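Local coordinates for protein P43 (Trichuris muris, PDB 6QIX) that is the major secreted protein of a parasitic whipworm, tethers to matrix and inhibits the function of the host cytokine interleukin-13, at residues A[150-162]-A[166-178]. Numbering follows the deposited sequence.
Sequences ESIPKKHCIEKDG and CCCGDYEPNESGT
His156 pairs with Cys167 in an antiparallel beta hairpin built from strands 155-160 and 163-168. Reciprocal backbone hydrogen bonds define this hydrogen-bonded pair: His156 N to Cys167 O at 2.8 Å and Cys167 N to His156 O at 3.0 Å. One residue further on, Cys157 and Cys166 form a non-hydrogen-bonded pair, joined across the strands by a disulfide (Cys157 SG to Cys166 SG 2.1 Å, chi3 108°). Lys155 and Cys168 form the other such pair, Lys155 CD lying 3.6 Å from Cys168 SG, while Cys168 CB packs 3.7 Å from Pro153 CB. Cys166 thus ties the two strands together, whereas Cys167 and Cys168 anchor their strand to Cys180 and Cys77 through disulfides.

The His156 ring meets the type II' turn from Cys168 to Tyr171 with its CD2/NE2 edge. The carbonyl oxygens of Gly169 and Tyr171 sit at this edge, and His156 NE2 gives Gly169 O a weak hydrogen bond of 3.0 Å, bent to 128° at the hydrogen. Glu172 CG lies obliquely beside the ring, and the Glu172 carboxylate is hydrogen-bonded through OE2 to His186 NE2. Farther along, Ile158 holds CG1 between its backbone N and carbonyl carbon (chi1 65°), which carries Ile158 CD1 to 3.9 Å from Pro173 CB and 3.8 Å from Gly177 CA.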
loop_
_atom_site.group_PDB
_atom_site.type_symbol
_atom_site.label_atom_id
_atom_site.label_comp_id
_atom_site.label_asym_id
_atom_site.label_seq_id
_atom_site.Cartn_x
_atom_site.Cartn_y
_atom_site.Cartn_z
ATOM N N GLU A 150 -8.393 5.130 4.596
ATOM C CA GLU A 150 -8.234 4.881 6.017
ATOM C C GLU A 150 -9.550 4.520 6.690
ATOM O O GLU A 150 -9.515 3.978 7.801
ATOM C CB GLU A 150 -7.623 6.091 6.719
ATOM C CG GLU A 150 -6.098 6.281 6.433
ATOM C CD GLU A 150 -5.282 5.096 6.938
ATOM O OE1 GLU A 150 -4.938 5.094 8.153
ATOM O OE2 GLU A 150 -5.021 4.156 6.133
ATOM N N SER A 151 -10.697 4.813 6.051
ATOM C CA SER A 151 -11.989 4.536 6.656
ATOM C C SER A 151 -12.387 3.074 6.492
ATOM O O SER A 151 -13.245 2.586 7.250
ATOM C CB SER A 151 -13.060 5.467 6.066
ATOM O OG SER A 151 -13.307 5.211 4.704
ATOM N N ILE A 152 -11.755 2.351 5.571
ATOM C CA ILE A 152 -12.011 0.906 5.442
ATOM C C ILE A 152 -11.540 0.198 6.710
ATOM O O ILE A 152 -10.434 0.505 7.219
ATOM C CB ILE A 152 -11.295 0.334 4.202
ATOM C CG1 ILE A 152 -11.513 1.232 2.987
ATOM C CG2 ILE A 152 -11.716 -1.105 3.945
ATOM C CD1 ILE A 152 -12.771 1.010 2.242
ATOM N N PRO A 153 -12.285 -0.784 7.230
ATOM C CA PRO A 153 -11.856 -1.469 8.462
ATOM C C PRO A 153 -10.485 -2.123 8.303
ATOM O O PRO A 153 -10.192 -2.762 7.288
ATOM C CB PRO A 153 -12.977 -2.505 8.698
ATOM C CG PRO A 153 -14.155 -1.929 8.024
ATOM C CD PRO A 153 -13.647 -1.172 6.825
ATOM N N LYS A 154 -9.625 -1.937 9.313
ATOM C CA LYS A 154 -8.237 -2.375 9.228
ATOM C C LYS A 154 -8.080 -3.815 9.687
ATOM O O LYS A 154 -8.625 -4.225 10.718
ATOM C CB LYS A 154 -7.375 -1.438 10.053
ATOM C CG LYS A 154 -7.326 -0.019 9.471
ATOM C CD LYS A 154 -6.261 0.793 10.123
ATOM C CE LYS A 154 -6.119 2.135 9.435
ATOM N NZ LYS A 154 -7.276 2.969 9.778
ATOM N N LYS A 155 -7.345 -4.593 8.915
ATOM C CA LYS A 155 -7.253 -6.027 9.178
ATOM C C LYS A 155 -6.135 -6.345 10.168
ATOM O O LYS A 155 -5.090 -5.675 10.200
ATOM C CB LYS A 155 -7.033 -6.813 7.875
ATOM C CG LYS A 155 -8.283 -7.067 7.059
ATOM C CD LYS A 155 -8.711 -5.744 6.470
ATOM C CE LYS A 155 -9.692 -5.864 5.351
ATOM N NZ LYS A 155 -10.499 -4.577 5.169
ATOM N N HIS A 156 -6.401 -7.340 11.014
ATOM C CA HIS A 156 -5.490 -7.879 12.027
ATOM C C HIS A 156 -5.518 -9.397 11.872
ATOM O O HIS A 156 -6.534 -10.032 12.169
ATOM C CB HIS A 156 -5.914 -7.461 13.433
ATOM C CG HIS A 156 -6.128 -5.966 13.590
ATOM N ND1 HIS A 156 -5.114 -5.041 13.423
ATOM C CD2 HIS A 156 -7.237 -5.249 13.883
ATOM C CE1 HIS A 156 -5.587 -3.824 13.629
ATOM N NE2 HIS A 156 -6.875 -3.923 13.913
ATOM N N CYS A 157 -4.412 -9.969 11.402
ATOM C CA CYS A 157 -4.355 -11.382 11.042
ATOM C C CYS A 157 -3.269 -12.104 11.804
ATOM O O CYS A 157 -2.184 -11.557 12.017
ATOM C CB CYS A 157 -4.078 -11.589 9.542
ATOM S SG CYS A 157 -5.230 -10.793 8.436
ATOM N N ILE A 158 -3.554 -13.355 12.187
ATOM C CA ILE A 158 -2.534 -14.273 12.679
ATOM C C ILE A 158 -2.580 -15.506 11.790
ATOM O O ILE A 158 -3.588 -15.805 11.154
ATOM C CB ILE A 158 -2.720 -14.663 14.163
ATOM C CG1 ILE A 158 -4.023 -15.449 14.336
ATOM C CG2 ILE A 158 -2.746 -13.412 15.005
ATOM C CD1 ILE A 158 -4.233 -16.023 15.736
ATOM N N GLU A 159 -1.478 -16.224 11.754
ATOM C CA GLU A 159 -1.391 -17.476 10.999
ATOM C C GLU A 159 -1.671 -18.664 11.910
ATOM O O GLU A 159 -1.104 -18.754 12.991
ATOM C CB GLU A 159 -0.005 -17.596 10.379
ATOM C CG GLU A 159 0.134 -18.789 9.431
ATOM C CD GLU A 159 1.526 -18.924 8.852
ATOM O OE1 GLU A 159 2.197 -17.878 8.684
ATOM O OE2 GLU A 159 1.929 -20.085 8.561
ATOM N N LYS A 160 -2.555 -19.562 11.477
ATOM C CA LYS A 160 -2.841 -20.793 12.203
ATOM C C LYS A 160 -2.948 -21.936 11.192
ATOM O O LYS A 160 -3.793 -21.886 10.296
ATOM C CB LYS A 160 -4.142 -20.689 12.978
ATOM C CG LYS A 160 -4.120 -19.681 14.147
ATOM C CD LYS A 160 -3.001 -19.952 15.158
ATOM C CE LYS A 160 -3.504 -19.937 16.573
ATOM N NZ LYS A 160 -2.479 -20.414 17.551
ATOM N N ASP A 161 -2.069 -22.918 11.350
ATOM C CA ASP A 161 -2.050 -24.177 10.610
ATOM C C ASP A 161 -2.217 -23.956 9.107
ATOM O O ASP A 161 -3.034 -24.590 8.451
ATOM C CB ASP A 161 -3.104 -25.147 11.150
ATOM C CG ASP A 161 -2.895 -26.569 10.628
ATOM O OD1 ASP A 161 -1.731 -26.952 10.390
ATOM O OD2 ASP A 161 -3.899 -27.292 10.457
ATOM N N GLY A 162 -1.413 -23.050 8.565
ATOM C CA GLY A 162 -1.313 -22.821 7.131
ATOM C C GLY A 162 -2.368 -21.918 6.551
ATOM O O GLY A 162 -2.462 -21.796 5.315
ATOM N N CYS A 166 -8.373 -13.691 10.655
ATOM C CA CYS A 166 -8.365 -12.219 10.623
ATOM C C CYS A 166 -9.634 -11.621 11.204
ATOM O O CYS A 166 -10.726 -12.156 11.001
ATOM C CB CYS A 166 -8.225 -11.688 9.222
ATOM S SG CYS A 166 -6.746 -12.260 8.301
ATOM N N CYS A 167 -9.478 -10.483 11.892
ATOM C CA CYS A 167 -10.550 -9.681 12.450
ATOM C C CYS A 167 -10.187 -8.230 12.123
ATOM O O CYS A 167 -9.017 -7.936 11.898
ATOM C CB CYS A 167 -10.674 -9.859 13.983
ATOM S SG CYS A 167 -10.830 -11.503 14.573
ATOM N N CYS A 168 -11.159 -7.313 12.162
ATOM C CA CYS A 168 -10.893 -5.924 11.791
ATOM C C CYS A 168 -11.156 -4.917 12.906
ATOM O O CYS A 168 -11.949 -5.157 13.826
ATOM C CB CYS A 168 -11.742 -5.499 10.575
ATOM S SG CYS A 168 -11.228 -6.216 9.016
ATOM N N GLY A 169 -10.461 -3.782 12.788
ATOM C CA GLY A 169 -10.753 -2.603 13.606
ATOM C C GLY A 169 -10.452 -2.823 15.079
ATOM O O GLY A 169 -9.325 -3.160 15.431
ATOM N N ASP A 170 -11.434 -2.557 15.962
ATOM C CA ASP A 170 -11.251 -2.771 17.392
ATOM C C ASP A 170 -11.164 -4.252 17.796
ATOM O O ASP A 170 -10.934 -4.550 18.987
ATOM C CB ASP A 170 -12.416 -2.115 18.153
ATOM C CG ASP A 170 -12.520 -0.610 17.934
ATOM O OD1 ASP A 170 -11.517 0.064 17.612
ATOM O OD2 ASP A 170 -13.637 -0.076 18.122
ATOM N N TYR A 171 -11.412 -5.178 16.871
ATOM C CA TYR A 171 -11.380 -6.606 17.143
ATOM C C TYR A 171 -10.114 -7.218 16.570
ATOM O O TYR A 171 -9.664 -6.835 15.487
ATOM C CB TYR A 171 -12.644 -7.299 16.562
ATOM C CG TYR A 171 -13.875 -6.939 17.363
ATOM C CD1 TYR A 171 -14.336 -7.769 18.382
ATOM C CD2 TYR A 171 -14.569 -5.775 17.123
ATOM C CE1 TYR A 171 -15.407 -7.423 19.128
ATOM C CE2 TYR A 171 -15.659 -5.432 17.885
ATOM C CZ TYR A 171 -16.069 -6.260 18.875
ATOM O OH TYR A 171 -17.180 -5.953 19.652
ATOM N N GLU A 172 -9.564 -8.197 17.307
ATOM C CA GLU A 172 -8.370 -8.933 16.931
ATOM C C GLU A 172 -8.580 -10.411 17.226
ATOM O O GLU A 172 -9.389 -10.764 18.091
ATOM C CB GLU A 172 -7.146 -8.418 17.723
ATOM C CG GLU A 172 -6.916 -6.908 17.509
ATOM C CD GLU A 172 -5.726 -6.306 18.227
ATOM O OE1 GLU A 172 -4.981 -7.068 18.909
ATOM O OE2 GLU A 172 -5.539 -5.046 18.086
ATOM N N PRO A 173 -7.860 -11.289 16.535
ATOM C CA PRO A 173 -8.017 -12.726 16.837
ATOM C C PRO A 173 -7.627 -13.011 18.270
ATOM O O PRO A 173 -6.690 -12.401 18.806
ATOM C CB PRO A 173 -7.074 -13.405 15.848
ATOM C CG PRO A 173 -6.882 -12.344 14.736
ATOM C CD PRO A 173 -6.860 -11.062 15.495
ATOM N N ASN A 174 -8.386 -13.915 18.913
ATOM C CA ASN A 174 -7.900 -14.458 20.168
ATOM C C ASN A 174 -6.675 -15.326 19.892
ATOM O O ASN A 174 -6.279 -15.556 18.742
ATOM C CB ASN A 174 -8.985 -15.254 20.915
ATOM C CG ASN A 174 -9.525 -16.449 20.144
ATOM O OD1 ASN A 174 -9.078 -16.821 19.049
ATOM N ND2 ASN A 174 -10.530 -17.084 20.767
ATOM N N GLU A 175 -6.060 -15.810 20.970
ATOM C CA GLU A 175 -4.780 -16.474 20.808
ATOM C C GLU A 175 -4.901 -17.708 19.926
ATOM O O GLU A 175 -3.959 -18.029 19.180
ATOM C CB GLU A 175 -4.212 -16.836 22.180
ATOM C CG GLU A 175 -2.749 -17.080 22.166
ATOM C CD GLU A 175 -2.193 -17.390 23.529
ATOM O OE1 GLU A 175 -2.720 -16.863 24.556
ATOM O OE2 GLU A 175 -1.236 -18.189 23.558
ATOM N N SER A 176 -6.046 -18.404 19.985
ATOM C CA SER A 176 -6.243 -19.635 19.213
ATOM C C SER A 176 -6.776 -19.406 17.804
ATOM O O SER A 176 -6.885 -20.381 17.027
ATOM C CB SER A 176 -7.193 -20.598 19.944
ATOM O OG SER A 176 -8.511 -20.061 20.071
ATOM N N GLY A 177 -7.033 -18.155 17.431
ATOM C CA GLY A 177 -7.588 -17.852 16.125
ATOM C C GLY A 177 -8.950 -18.473 15.907
ATOM O O GLY A 177 -9.289 -18.812 14.770
ATOM N N THR A 178 -9.757 -18.610 16.970
ATOM C CA THR A 178 -11.095 -19.176 16.842
ATOM C C THR A 178 -12.201 -18.146 16.986
ATOM O O THR A 178 -13.336 -18.447 16.621
ATOM C CB THR A 178 -11.352 -20.285 17.885
ATOM O OG1 THR A 178 -11.159 -19.776 19.223
ATOM C CG2 THR A 178 -10.429 -21.486 17.635
#